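PDB 6KWS: methylglyoxal reductase (NADPH-dependent) from Candida albicans SC5314, which probably reduces methylglyoxal and related carbonyl compounds with NADPH, as a member of the extended short-chain dehydrogenase/reductase family. Local coordinates for residues A[40-45]-A[203-207]; A[65-70]-A[110-115]; A[115-121]-A[185-189]; A[262-267]-A[304-309]. The protein carries 1 engineered substitution. All coordinates share one frame; numbering follows the deposited sequence.

Contacts 1 to 3 and segment 262-267 of contact 4 belong to the Rossmann-type family region. Contact 4 lies across the chain's centre from contacts 1 and 2. Contacts 2 and 3 touch: their centres are 11 Å apart, they share G115, and I111 packs on F187 and I118. Both are nested in the long loop closed by contact 1, whose nearest atoms stay about 13 Å from contact 2. Contacts 3 and 4 reach neighbouring strands of one sheet, with nearest atoms about 12 Å apart. The side chains of the NADPH-binding residues T10 and V59 lie about 5 Å and 4 Å from those of H40 (contact 1) and F65 (contact 2). No cofactor is bound here.

Contact 1 (A[40-45]-A[203-207]); sequences HLLKLF and FGSEI
F203 lays one face of its ring over the side chain of L44. L44 CB stands 3.9 Å from the centroid of the F203 ring and close to its normal, which makes a CH-pi contact. CD1 and CD2 of L44 continue over the same ring, and CD1 lies 3.8 Å from F203 CD2. The outer edge of the F203 ring turns to F45. Its CZ and CE2 point into the face of the F45 ring, with the planes at 90° and the centroids 5.1 Å apart. This is a T-shaped pair. F45 is backed by V18, K19 and L22 of helix 12-23.

The polar half of the contact joins H40 and E206. With chi1 at -178°, the H40 ring swings away from the backbone N and out toward E206. NE2 of H40 donates to OE1 of E206 at 3.0 Å. The bond is fairly straight, and OE1 lies near the plane of the imidazole. NE2 meets OE1 on the syn side, 27° out of the carboxylate plane. A weak second bond runs from H40 NE2 to E206 OE2, which also takes a weak bond from Q15. The carboxylate probably favours a protonated imidazole. L44 CD1 lies against the carboxyl carbon of E206, so the His-carboxylate hydrogen bond borders the apolar patch.

T10, an NADPH-binding residue, is about 5 Å from the H40 side chain. The contact ties helix 35-44 to the loop after strand 196-198, at the surface beside the cofactor site of a Rossmann-type fold.

Contact 2 (A[65-70]-A[110-115]); sequences FDKVLQ and AIYNFG
A110 sets its CB against the start of helix 66-71. It touches F65 CB, and D66 OD1 lies 3.3 Å from A110 CB. L69 reaches over the backbone here, with its CD1 3.4 Å from A110 O. Next in the chain, I111 offers CG1 to L69 CD1 at 3.9 Å. L69 is thus wedged between the two helices, and it also rests on I5 of strand 3-7. The helix segments run at 40° to each other, with their axes 9.5 Å apart. The two helices pack side by side on one side of the parallel portion of the central sheet of the Rossmann-type fold. F65, at the N-cap position, sends its ring away from helix 92-114 to meet F78 edge-to-face and to touch V59, an NADPH-binding residue.

F114 closes the outer side. Its chi1 near -37° swings the ring alongside the Q70 chain. Q70 NE2 sits over one face, near the rim, with the amide and ring planes 74° apart. D66 OD2 approaches obliquely from that same side, and N113 CB lies over the opposite face. Behind the ring, F114 CB packs on L69 CB at 4.1 Å. G115 ends the helix, and its CA lies 4.0 Å from L69 CD2.

Contact 3 (A[115-121]-A[185-189]); sequences GNNIEKV and VKFSL
E119 O accepts the N-H of S188; the other bonds across the contact are weak. The N-H of S188 reaches E119 O at 3.1 Å with an angle of 154° at the hydrogen. The donor sits above the carbonyl plane, 39° out of it. The same oxygen also takes a weak bond from S188 OG. That hydroxyl lies between the backbone N and the carbonyl carbon (chi1 47°), which brings OG within 3.3 Å of E119 O. F187 CA adds a CA-H...O contact to E119 O. Two residues after E119, V121 N gives a weak, bent bond to S188 O, and L189 CA approaches V121 O at 3.3 Å. At the other end, K186 folds its chain toward N116, and its NZ makes a weak bond to N116 O. K120 NZ makes a weak bond to F251 O. I118 N is held by G115 O at 3.1 Å, which closes a type I turn.

Apolar groups line one side. V121 CG2 rests over the face of the F187 ring, 3.4 Å from CD1. V121 CG1 meets L189 CD1 at 3.6 Å. I118 CG2 only brushes F187 CB.

The two strands are parallel neighbours in the central sheet. The backbone of 119-121 also bonds to K76 and F78 of strand 75-80 and to S190. F187 packs on L108 and I111 of helix 92-114 and on I179 of helix 160-181, while L189 leans on W176.

Contact 4 (A[262-267]-A[304-309]); sequences LLNSGR and LATIDD
A classic beta bulge at S265 and G266, both facing W237, interrupts strand 260-269 where it runs past segment 304-309. Beyond the bulge, R267 carries the main contact. Its guanidinium is sandwiched: I307 CD1 sits over the centre of one face, 3.6 Å from CZ of R267, and L304 lies over the opposite face near the rim. Bends at chi2 and chi3 fold the arginine chain into this slot. At the edge, R267 NH2 donates to A305 O at 2.8 Å, with an angle of 157° at the hydrogen. The donor comes in above the carbonyl plane, 44° out of it.

I307 also reaches back along the strand. Its CD1 lies on the amide of N264, 3.6 Å from CG. Its CG2 meets L262 CD1 at 3.7 Å, so the two branches serve different partners. D309 ends the row. CB of D309 lies near L262 CB, and its OD2 is 3.0 Å from N264 O.

Both charged groups have partners outside the pair. R267 NH1 forms a salt bridge with E136, and D309 OD2 forms one with R313 of helix 310-316. The stacking fixes the orientation of the R267 guanidinium between two aliphatic side chains, while NH2 donates to A305 O and NH1 pairs with E136. The carboxylate of E136 probably balances the charge of R267, while the apolar faces limit its contact with water.

Contact 1 (A[40-45]-A[203-207])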
loop_
_atom_site.group_PDB
_atom_site.type_symbol
_atom_site.label_atom_id
_atom_site.label_comp_id
_atom_site.label_asym_id
_atom_site.label_seq_id
_atom_site.Cartn_x
_atom_site.Cartn_y
_atom_site.Cartn_z
ATOM N N HIS A 40 -21.534 2.276 3.195
ATOM C CA HIS A 40 -21.110 2.052 1.822
ATOM C C HIS A 40 -20.368 0.733 1.692
ATOM O O HIS A 40 -20.655 -0.077 0.800
ATOM C CB HIS A 40 -20.223 3.199 1.369
ATOM C CG HIS A 40 -19.787 3.076 -0.049
ATOM N ND1 HIS A 40 -20.683 2.933 -1.084
ATOM C CD2 HIS A 40 -18.555 3.030 -0.604
ATOM C CE1 HIS A 40 -20.022 2.821 -2.220
ATOM N NE2 HIS A 40 -18.729 2.881 -1.955
ATOM N N LEU A 41 -19.413 0.500 2.585
ATOM C CA LEU A 41 -18.624 -0.717 2.518
ATOM C C LEU A 41 -19.506 -1.943 2.660
ATOM O O LEU A 41 -19.377 -2.897 1.884
ATOM C CB LEU A 41 -17.554 -0.696 3.599
ATOM C CG LEU A 41 -16.575 -1.853 3.542
ATOM C CD1 LEU A 41 -15.643 -1.672 2.357
ATOM C CD2 LEU A 41 -15.804 -1.915 4.857
ATOM N N LEU A 42 -20.433 -1.934 3.625
ATOM C CA LEU A 42 -21.252 -3.129 3.784
ATOM C C LEU A 42 -22.148 -3.350 2.568
ATOM O O LEU A 42 -22.452 -4.500 2.234
ATOM C CB LEU A 42 -22.078 -3.076 5.069
ATOM C CG LEU A 42 -21.387 -2.804 6.414
ATOM C CD1 LEU A 42 -22.265 -3.304 7.539
ATOM C CD2 LEU A 42 -19.982 -3.392 6.550
ATOM N N LYS A 43 -22.536 -2.285 1.858
ATOM C CA LYS A 43 -23.397 -2.469 0.694
ATOM C C LYS A 43 -22.633 -3.033 -0.508
ATOM O O LYS A 43 -23.156 -3.888 -1.235
ATOM C CB LYS A 43 -24.065 -1.151 0.325
ATOM C CG LYS A 43 -25.126 -0.697 1.289
ATOM C CD LYS A 43 -26.030 0.286 0.595
ATOM C CE LYS A 43 -26.113 1.588 1.356
ATOM N NZ LYS A 43 -27.421 2.234 1.072
ATOM N N LEU A 44 -21.416 -2.543 -0.762
ATOM C CA LEU A 44 -20.589 -3.128 -1.816
ATOM C C LEU A 44 -20.531 -4.643 -1.698
ATOM O O LEU A 44 -20.636 -5.355 -2.702
ATOM C CB LEU A 44 -19.176 -2.541 -1.767
ATOM C CG LEU A 44 -19.096 -1.088 -2.254
ATOM C CD1 LEU A 44 -17.706 -0.478 -2.031
ATOM C CD2 LEU A 44 -19.512 -0.993 -3.716
ATOM N N PHE A 45 -20.379 -5.159 -0.479
ATOM C CA PHE A 45 -20.292 -6.596 -0.269
ATOM C C PHE A 45 -21.649 -7.230 -0.003
ATOM O O PHE A 45 -21.714 -8.426 0.289
ATOM C CB PHE A 45 -19.323 -6.906 0.881
ATOM C CG PHE A 45 -17.873 -6.683 0.530
ATOM C CD1 PHE A 45 -17.153 -7.653 -0.156
ATOM C CD2 PHE A 45 -17.236 -5.502 0.873
ATOM C CE1 PHE A 45 -15.826 -7.444 -0.488
ATOM C CE2 PHE A 45 -15.911 -5.283 0.535
ATOM C CZ PHE A 45 -15.202 -6.254 -0.142
ATOM N N PHE A 203 -13.982 -2.507 -6.803
ATOM C CA PHE A 203 -15.307 -2.241 -7.325
ATOM C C PHE A 203 -15.205 -1.132 -8.360
ATOM O O PHE A 203 -14.566 -0.103 -8.115
ATOM C CB PHE A 203 -16.251 -1.868 -6.178
ATOM C CG PHE A 203 -16.452 -2.994 -5.188
ATOM C CD1 PHE A 203 -17.343 -4.022 -5.461
ATOM C CD2 PHE A 203 -15.706 -3.057 -4.017
ATOM C CE1 PHE A 203 -17.522 -5.076 -4.560
ATOM C CE2 PHE A 203 -15.865 -4.109 -3.121
ATOM C CZ PHE A 203 -16.782 -5.123 -3.387
ATOM N N GLY A 204 -15.799 -1.369 -9.532
ATOM C CA GLY A 204 -15.846 -0.356 -10.566
ATOM C C GLY A 204 -16.621 0.875 -10.163
ATOM O O GLY A 204 -16.386 1.952 -10.719
ATOM N N SER A 205 -17.537 0.740 -9.201
ATOM C CA SER A 205 -18.278 1.887 -8.688
ATOM C C SER A 205 -17.347 3.019 -8.277
ATOM O O SER A 205 -17.634 4.199 -8.528
ATOM C CB SER A 205 -19.126 1.451 -7.492
ATOM O OG SER A 205 -19.651 0.140 -7.687
ATOM N N GLU A 206 -16.210 2.669 -7.671
ATOM C CA GLU A 206 -15.357 3.615 -6.963
ATOM C C GLU A 206 -14.610 4.584 -7.882
ATOM O O GLU A 206 -14.039 5.563 -7.375
ATOM C CB GLU A 206 -14.360 2.829 -6.102
ATOM C CG GLU A 206 -14.982 1.859 -5.077
ATOM C CD GLU A 206 -15.915 2.563 -4.073
ATOM O OE1 GLU A 206 -17.090 2.792 -4.436
ATOM O OE2 GLU A 206 -15.473 2.910 -2.945
ATOM N N ILE A 207 -14.608 4.359 -9.202
ATOM C CA ILE A 207 -13.740 5.141 -10.074
ATOM C C ILE A 207 -14.273 6.552 -10.199
ATOM O O ILE A 207 -15.447 6.786 -10.524
ATOM C CB ILE A 207 -13.560 4.488 -11.449
ATOM C CG1 ILE A 207 -12.592 3.321 -11.337
ATOM C CG2 ILE A 207 -12.946 5.460 -12.411
ATOM C CD1 ILE A 207 -13.262 2.022 -11.068
#

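Contact 2 (A[65-70]-A[110-115])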
loop_
_atom_site.group_PDB
_atom_site.type_symbol
_atom_site.label_atom_id
_atom_site.label_comp_id
_atom_site.label_asym_id
_atom_site.label_seq_id
_atom_site.Cartn_x
_atom_site.Cartn_y
_atom_site.Cartn_z
ATOM N N PHE A 65 -8.154 3.917 18.856
ATOM C CA PHE A 65 -8.541 2.524 18.684
ATOM C C PHE A 65 -8.873 1.801 19.995
ATOM O O PHE A 65 -8.980 0.567 19.990
ATOM C CB PHE A 65 -7.432 1.766 17.940
ATOM C CG PHE A 65 -7.339 2.105 16.473
ATOM C CD1 PHE A 65 -6.450 3.076 16.017
ATOM C CD2 PHE A 65 -8.146 1.457 15.548
ATOM C CE1 PHE A 65 -6.368 3.396 14.670
ATOM C CE2 PHE A 65 -8.066 1.769 14.206
ATOM C CZ PHE A 65 -7.173 2.744 13.766
ATOM N N ASP A 66 -9.050 2.522 21.112
ATOM C CA ASP A 66 -9.286 1.840 22.388
ATOM C C ASP A 66 -10.677 1.236 22.434
ATOM O O ASP A 66 -10.839 0.041 22.709
ATOM C CB ASP A 66 -9.108 2.808 23.554
ATOM C CG ASP A 66 -7.782 3.496 23.515
ATOM O OD1 ASP A 66 -7.212 3.542 22.404
ATOM O OD2 ASP A 66 -7.324 4.016 24.558
ATOM N N LYS A 67 -11.693 2.058 22.175
ATOM C CA LYS A 67 -13.071 1.601 22.305
ATOM C C LYS A 67 -13.351 0.414 21.388
ATOM O O LYS A 67 -14.026 -0.544 21.794
ATOM C CB LYS A 67 -14.022 2.777 22.037
ATOM C CG LYS A 67 -15.412 2.419 21.573
ATOM C CD LYS A 67 -16.234 3.685 21.298
ATOM C CE LYS A 67 -17.662 3.352 20.842
ATOM N NZ LYS A 67 -18.409 4.518 20.295
ATOM N N VAL A 68 -12.792 0.416 20.179
ATOM C CA VAL A 68 -12.984 -0.739 19.312
ATOM C C VAL A 68 -12.193 -1.945 19.828
ATOM O O VAL A 68 -12.666 -3.086 19.754
ATOM C CB VAL A 68 -12.623 -0.381 17.860
ATOM C CG1 VAL A 68 -11.248 0.239 17.808
ATOM C CG2 VAL A 68 -12.701 -1.612 16.968
ATOM N N LEU A 69 -10.998 -1.719 20.382
ATOM C CA LEU A 69 -10.242 -2.836 20.948
ATOM C C LEU A 69 -10.932 -3.435 22.171
ATOM O O LEU A 69 -10.928 -4.662 22.352
ATOM C CB LEU A 69 -8.826 -2.397 21.309
ATOM C CG LEU A 69 -7.897 -2.525 20.105
ATOM C CD1 LEU A 69 -6.563 -1.840 20.369
ATOM C CD2 LEU A 69 -7.726 -4.004 19.706
ATOM N N GLN A 70 -11.527 -2.597 23.022
ATOM C CA GLN A 70 -12.196 -3.118 24.210
ATOM C C GLN A 70 -13.487 -3.849 23.854
ATOM O O GLN A 70 -13.748 -4.942 24.369
ATOM C CB GLN A 70 -12.474 -1.988 25.194
ATOM C CG GLN A 70 -11.242 -1.431 25.872
ATOM C CD GLN A 70 -11.431 0.017 26.242
ATOM O OE1 GLN A 70 -12.551 0.526 26.215
ATOM N NE2 GLN A 70 -10.329 0.707 26.535
ATOM N N ALA A 110 -2.493 1.619 21.818
ATOM C CA ALA A 110 -3.825 1.072 22.068
ATOM C C ALA A 110 -3.804 -0.451 22.028
ATOM O O ALA A 110 -4.394 -1.113 22.888
ATOM C CB ALA A 110 -4.835 1.627 21.066
ATOM N N ILE A 111 -3.108 -1.029 21.051
ATOM C CA ILE A 111 -3.037 -2.480 21.018
ATOM C C ILE A 111 -2.302 -2.994 22.246
ATOM O O ILE A 111 -2.637 -4.056 22.785
ATOM C CB ILE A 111 -2.386 -2.945 19.703
ATOM C CG1 ILE A 111 -3.203 -2.407 18.521
ATOM C CG2 ILE A 111 -2.269 -4.477 19.652
ATOM C CD1 ILE A 111 -2.486 -2.476 17.188
ATOM N N TYR A 112 -1.320 -2.238 22.728
ATOM C CA TYR A 112 -0.582 -2.657 23.912
ATOM C C TYR A 112 -1.486 -2.703 25.143
ATOM O O TYR A 112 -1.542 -3.719 25.845
ATOM C CB TYR A 112 0.590 -1.714 24.135
ATOM C CG TYR A 112 1.591 -2.212 25.138
ATOM C CD1 TYR A 112 1.918 -1.446 26.255
ATOM C CD2 TYR A 112 2.222 -3.435 24.967
ATOM C CE1 TYR A 112 2.842 -1.884 27.172
ATOM C CE2 TYR A 112 3.152 -3.886 25.881
ATOM C CZ TYR A 112 3.456 -3.103 26.983
ATOM O OH TYR A 112 4.379 -3.534 27.905
ATOM N N ASN A 113 -2.218 -1.617 25.410
ATOM C CA ASN A 113 -3.068 -1.572 26.598
ATOM C C ASN A 113 -4.253 -2.527 26.471
ATOM O O ASN A 113 -4.455 -3.403 27.322
ATOM C CB ASN A 113 -3.551 -0.140 26.850
ATOM C CG ASN A 113 -2.401 0.849 27.003
ATOM O OD1 ASN A 113 -1.294 0.474 27.363
ATOM N ND2 ASN A 113 -2.664 2.119 26.713
ATOM N N PHE A 114 -5.037 -2.398 25.400
ATOM C CA PHE A 114 -6.333 -3.062 25.334
ATOM C C PHE A 114 -6.414 -4.172 24.287
ATOM O O PHE A 114 -7.482 -4.781 24.129
ATOM C CB PHE A 114 -7.427 -2.018 25.103
ATOM C CG PHE A 114 -7.180 -0.724 25.820
ATOM C CD1 PHE A 114 -7.585 -0.551 27.137
ATOM C CD2 PHE A 114 -6.558 0.336 25.177
ATOM C CE1 PHE A 114 -7.363 0.663 27.811
ATOM C CE2 PHE A 114 -6.323 1.551 25.844
ATOM C CZ PHE A 114 -6.733 1.713 27.162
ATOM N N GLY A 115 -5.326 -4.476 23.587
ATOM C CA GLY A 115 -5.398 -5.514 22.582
ATOM C C GLY A 115 -5.077 -6.854 23.191
ATOM O O GLY A 115 -4.110 -7.509 22.789
#

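Contact 3 (A[115-121]-A[185-189])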
loop_
_atom_site.group_PDB
_atom_site.type_symbol
_atom_site.label_atom_id
_atom_site.label_comp_id
_atom_site.label_asym_id
_atom_site.label_seq_id
_atom_site.Cartn_x
_atom_site.Cartn_y
_atom_site.Cartn_z
ATOM N N GLY A 115 -5.326 -4.476 23.587
ATOM C CA GLY A 115 -5.398 -5.514 22.582
ATOM C C GLY A 115 -5.077 -6.854 23.191
ATOM O O GLY A 115 -4.110 -7.509 22.789
ATOM N N ASN A 116 -5.891 -7.263 24.168
ATOM C CA ASN A 116 -5.532 -8.392 25.022
ATOM C C ASN A 116 -5.281 -9.651 24.206
ATOM O O ASN A 116 -4.251 -10.314 24.367
ATOM C CB ASN A 116 -6.627 -8.619 26.060
ATOM C CG ASN A 116 -6.413 -7.783 27.306
ATOM O OD1 ASN A 116 -6.932 -6.667 27.424
ATOM N ND2 ASN A 116 -5.631 -8.314 28.244
ATOM N N ASN A 117 -6.193 -9.977 23.303
ATOM C CA ASN A 117 -6.068 -11.186 22.514
ATOM C C ASN A 117 -5.362 -10.981 21.187
ATOM O O ASN A 117 -5.223 -11.950 20.432
ATOM C CB ASN A 117 -7.441 -11.785 22.259
ATOM C CG ASN A 117 -7.951 -12.539 23.443
ATOM O OD1 ASN A 117 -8.538 -11.953 24.353
ATOM N ND2 ASN A 117 -7.713 -13.855 23.458
ATOM N N ILE A 118 -4.928 -9.757 20.881
ATOM C CA ILE A 118 -4.267 -9.472 19.609
ATOM C C ILE A 118 -2.902 -10.152 19.620
ATOM O O ILE A 118 -2.030 -9.797 20.418
ATOM C CB ILE A 118 -4.131 -7.965 19.363
ATOM C CG1 ILE A 118 -5.492 -7.313 19.089
ATOM C CG2 ILE A 118 -3.200 -7.718 18.208
ATOM C CD1 ILE A 118 -6.196 -7.862 17.863
ATOM N N GLU A 119 -2.718 -11.134 18.734
ATOM C CA GLU A 119 -1.486 -11.900 18.663
ATOM C C GLU A 119 -0.627 -11.556 17.456
ATOM O O GLU A 119 0.588 -11.799 17.488
ATOM C CB GLU A 119 -1.804 -13.393 18.639
ATOM C CG GLU A 119 -2.492 -13.857 19.901
ATOM C CD GLU A 119 -3.555 -14.942 19.651
ATOM O OE1 GLU A 119 -3.414 -15.726 18.677
ATOM O OE2 GLU A 119 -4.529 -15.000 20.440
ATOM N N LYS A 120 -1.218 -10.998 16.403
ATOM C CA LYS A 120 -0.469 -10.646 15.210
ATOM C C LYS A 120 -0.909 -9.263 14.762
ATOM O O LYS A 120 -2.091 -8.925 14.834
ATOM C CB LYS A 120 -0.652 -11.699 14.096
ATOM C CG LYS A 120 0.309 -12.884 14.268
ATOM C CD LYS A 120 -0.194 -14.120 13.546
ATOM C CE LYS A 120 0.628 -15.364 13.867
ATOM N NZ LYS A 120 1.744 -15.504 12.901
ATOM N N VAL A 121 0.057 -8.458 14.340
ATOM C CA VAL A 121 -0.192 -7.106 13.861
ATOM C C VAL A 121 0.523 -6.947 12.531
ATOM O O VAL A 121 1.719 -7.243 12.432
ATOM C CB VAL A 121 0.293 -6.055 14.875
ATOM C CG1 VAL A 121 0.171 -4.668 14.298
ATOM C CG2 VAL A 121 -0.512 -6.176 16.162
ATOM N N VAL A 185 5.377 -7.248 25.412
ATOM C CA VAL A 185 4.671 -7.159 24.138
ATOM C C VAL A 185 4.155 -8.532 23.738
ATOM O O VAL A 185 4.939 -9.458 23.510
ATOM C CB VAL A 185 5.582 -6.582 23.053
ATOM C CG1 VAL A 185 4.832 -6.520 21.738
ATOM C CG2 VAL A 185 6.084 -5.207 23.474
ATOM N N LYS A 186 2.829 -8.660 23.625
ATOM C CA LYS A 186 2.194 -9.954 23.416
ATOM C C LYS A 186 2.027 -10.313 21.948
ATOM O O LYS A 186 1.810 -11.486 21.629
ATOM C CB LYS A 186 0.828 -9.988 24.110
ATOM C CG LYS A 186 0.895 -9.882 25.640
ATOM C CD LYS A 186 -0.502 -9.935 26.281
ATOM C CE LYS A 186 -0.994 -8.551 26.748
ATOM N NZ LYS A 186 -2.493 -8.383 26.675
ATOM N N PHE A 187 2.139 -9.356 21.039
ATOM C CA PHE A 187 1.904 -9.628 19.630
ATOM C C PHE A 187 3.197 -9.544 18.841
ATOM O O PHE A 187 4.118 -8.807 19.201
ATOM C CB PHE A 187 0.884 -8.654 19.025
ATOM C CG PHE A 187 1.208 -7.201 19.254
ATOM C CD1 PHE A 187 2.041 -6.510 18.387
ATOM C CD2 PHE A 187 0.664 -6.523 20.325
ATOM C CE1 PHE A 187 2.332 -5.166 18.600
ATOM C CE2 PHE A 187 0.949 -5.185 20.538
ATOM C CZ PHE A 187 1.777 -4.505 19.676
ATOM N N SER A 188 3.250 -10.309 17.756
ATOM C CA SER A 188 4.283 -10.097 16.762
ATOM C C SER A 188 3.876 -8.937 15.862
ATOM O O SER A 188 2.759 -8.413 15.944
ATOM C CB SER A 188 4.518 -11.362 15.951
ATOM O OG SER A 188 3.279 -11.901 15.537
ATOM N N LEU A 189 4.803 -8.512 15.014
ATOM C CA LEU A 189 4.533 -7.445 14.061
ATOM C C LEU A 189 5.190 -7.771 12.732
ATOM O O LEU A 189 6.363 -8.145 12.688
ATOM C CB LEU A 189 5.037 -6.097 14.576
ATOM C CG LEU A 189 4.938 -4.959 13.567
ATOM C CD1 LEU A 189 3.681 -4.189 13.808
ATOM C CD2 LEU A 189 6.130 -4.048 13.688
#

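Contact 4 (A[262-267]-A[304-309])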
loop_
_atom_site.group_PDB
_atom_site.type_symbol
_atom_site.label_atom_id
_atom_site.label_comp_id
_atom_site.label_asym_id
_atom_site.label_seq_id
_atom_site.Cartn_x
_atom_site.Cartn_y
_atom_site.Cartn_z
ATOM N N LEU A 262 9.060 -7.166 1.444
ATOM C CA LEU A 262 9.111 -6.286 0.285
ATOM C C LEU A 262 8.127 -6.790 -0.777
ATOM O O LEU A 262 8.142 -7.975 -1.146
ATOM C CB LEU A 262 10.542 -6.233 -0.242
ATOM C CG LEU A 262 11.098 -4.972 -0.890
ATOM C CD1 LEU A 262 12.617 -5.125 -1.152
ATOM C CD2 LEU A 262 10.350 -4.704 -2.178
ATOM N N LEU A 263 7.257 -5.907 -1.259
ATOM C CA LEU A 263 6.302 -6.273 -2.295
ATOM C C LEU A 263 6.644 -5.502 -3.552
ATOM O O LEU A 263 6.369 -4.299 -3.660
ATOM C CB LEU A 263 4.860 -6.045 -1.864
ATOM C CG LEU A 263 4.480 -7.493 -1.566
ATOM C CD1 LEU A 263 4.826 -7.849 -0.121
ATOM C CD2 LEU A 263 3.078 -7.878 -1.958
ATOM N N ASN A 264 7.265 -6.213 -4.491
ATOM C CA ASN A 264 7.628 -5.642 -5.773
ATOM C C ASN A 264 7.626 -6.741 -6.822
ATOM O O ASN A 264 8.268 -7.781 -6.656
ATOM C CB ASN A 264 8.994 -4.961 -5.717
ATOM C CG ASN A 264 9.339 -4.270 -7.028
ATOM O OD1 ASN A 264 8.907 -3.155 -7.278
ATOM N ND2 ASN A 264 10.102 -4.939 -7.873
ATOM N N SER A 265 6.897 -6.496 -7.899
ATOM C CA SER A 265 6.826 -7.391 -9.032
ATOM C C SER A 265 7.839 -7.079 -10.134
ATOM O O SER A 265 8.153 -7.961 -10.937
ATOM C CB SER A 265 5.420 -7.323 -9.618
ATOM O OG SER A 265 5.215 -8.365 -10.552
ATOM N N GLY A 266 8.327 -5.853 -10.232
ATOM C CA GLY A 266 9.173 -5.518 -11.349
ATOM C C GLY A 266 9.357 -4.022 -11.456
ATOM O O GLY A 266 9.020 -3.264 -10.546
ATOM N N ARG A 267 9.897 -3.619 -12.593
ATOM C CA ARG A 267 10.274 -2.239 -12.831
ATOM C C ARG A 267 9.450 -1.690 -13.987
ATOM O O ARG A 267 8.993 -2.438 -14.859
ATOM C CB ARG A 267 11.775 -2.141 -13.134
ATOM C CG ARG A 267 12.657 -2.528 -11.977
ATOM C CD ARG A 267 12.408 -1.623 -10.779
ATOM N NE ARG A 267 13.620 -1.430 -9.978
ATOM C CZ ARG A 267 13.797 -0.437 -9.104
ATOM N NH1 ARG A 267 12.842 0.471 -8.914
ATOM N NH2 ARG A 267 14.938 -0.343 -8.423
ATOM N N LEU A 304 18.528 2.028 -12.498
ATOM C CA LEU A 304 17.826 1.575 -11.304
ATOM C C LEU A 304 18.565 0.422 -10.640
ATOM O O LEU A 304 19.063 -0.482 -11.320
ATOM C CB LEU A 304 16.402 1.126 -11.629
ATOM C CG LEU A 304 15.429 2.235 -12.026
ATOM C CD1 LEU A 304 14.084 1.645 -12.444
ATOM C CD2 LEU A 304 15.273 3.215 -10.879
ATOM N N ALA A 305 18.615 0.449 -9.309
ATOM C CA ALA A 305 19.083 -0.712 -8.572
ATOM C C ALA A 305 18.223 -1.931 -8.889
ATOM O O ALA A 305 17.122 -1.835 -9.433
ATOM C CB ALA A 305 19.062 -0.455 -7.068
ATOM N N THR A 306 18.746 -3.090 -8.531
ATOM C CA THR A 306 18.000 -4.333 -8.560
ATOM C C THR A 306 17.362 -4.553 -7.201
ATOM O O THR A 306 18.052 -4.526 -6.174
ATOM C CB THR A 306 18.922 -5.502 -8.900
ATOM O OG1 THR A 306 19.526 -5.262 -10.174
ATOM C CG2 THR A 306 18.144 -6.786 -8.940
ATOM N N ILE A 307 16.051 -4.756 -7.197
ATOM C CA ILE A 307 15.333 -5.094 -5.976
ATOM C C ILE A 307 15.403 -6.596 -5.802
ATOM O O ILE A 307 14.920 -7.345 -6.657
ATOM C CB ILE A 307 13.878 -4.619 -6.027
ATOM C CG1 ILE A 307 13.830 -3.096 -6.080
ATOM C CG2 ILE A 307 13.112 -5.153 -4.834
ATOM C CD1 ILE A 307 12.501 -2.597 -6.497
ATOM N N ASP A 308 16.009 -7.041 -4.706
ATOM C CA ASP A 308 16.168 -8.470 -4.444
ATOM C C ASP A 308 15.185 -8.876 -3.353
ATOM O O ASP A 308 15.511 -8.847 -2.164
ATOM C CB ASP A 308 17.597 -8.813 -4.055
ATOM C CG ASP A 308 17.783 -10.291 -3.805
ATOM O OD1 ASP A 308 16.874 -11.071 -4.167
ATOM O OD2 ASP A 308 18.841 -10.673 -3.253
ATOM N N ASP A 309 13.984 -9.286 -3.770
ATOM C CA ASP A 309 12.921 -9.687 -2.856
ATOM C C ASP A 309 12.794 -11.205 -2.740
ATOM O O ASP A 309 11.707 -11.712 -2.437
ATOM C CB ASP A 309 11.585 -9.052 -3.269
ATOM C CG ASP A 309 11.104 -9.482 -4.669
ATOM O OD1 ASP A 309 11.937 -9.674 -5.581
ATOM O OD2 ASP A 309 9.870 -9.602 -4.859
#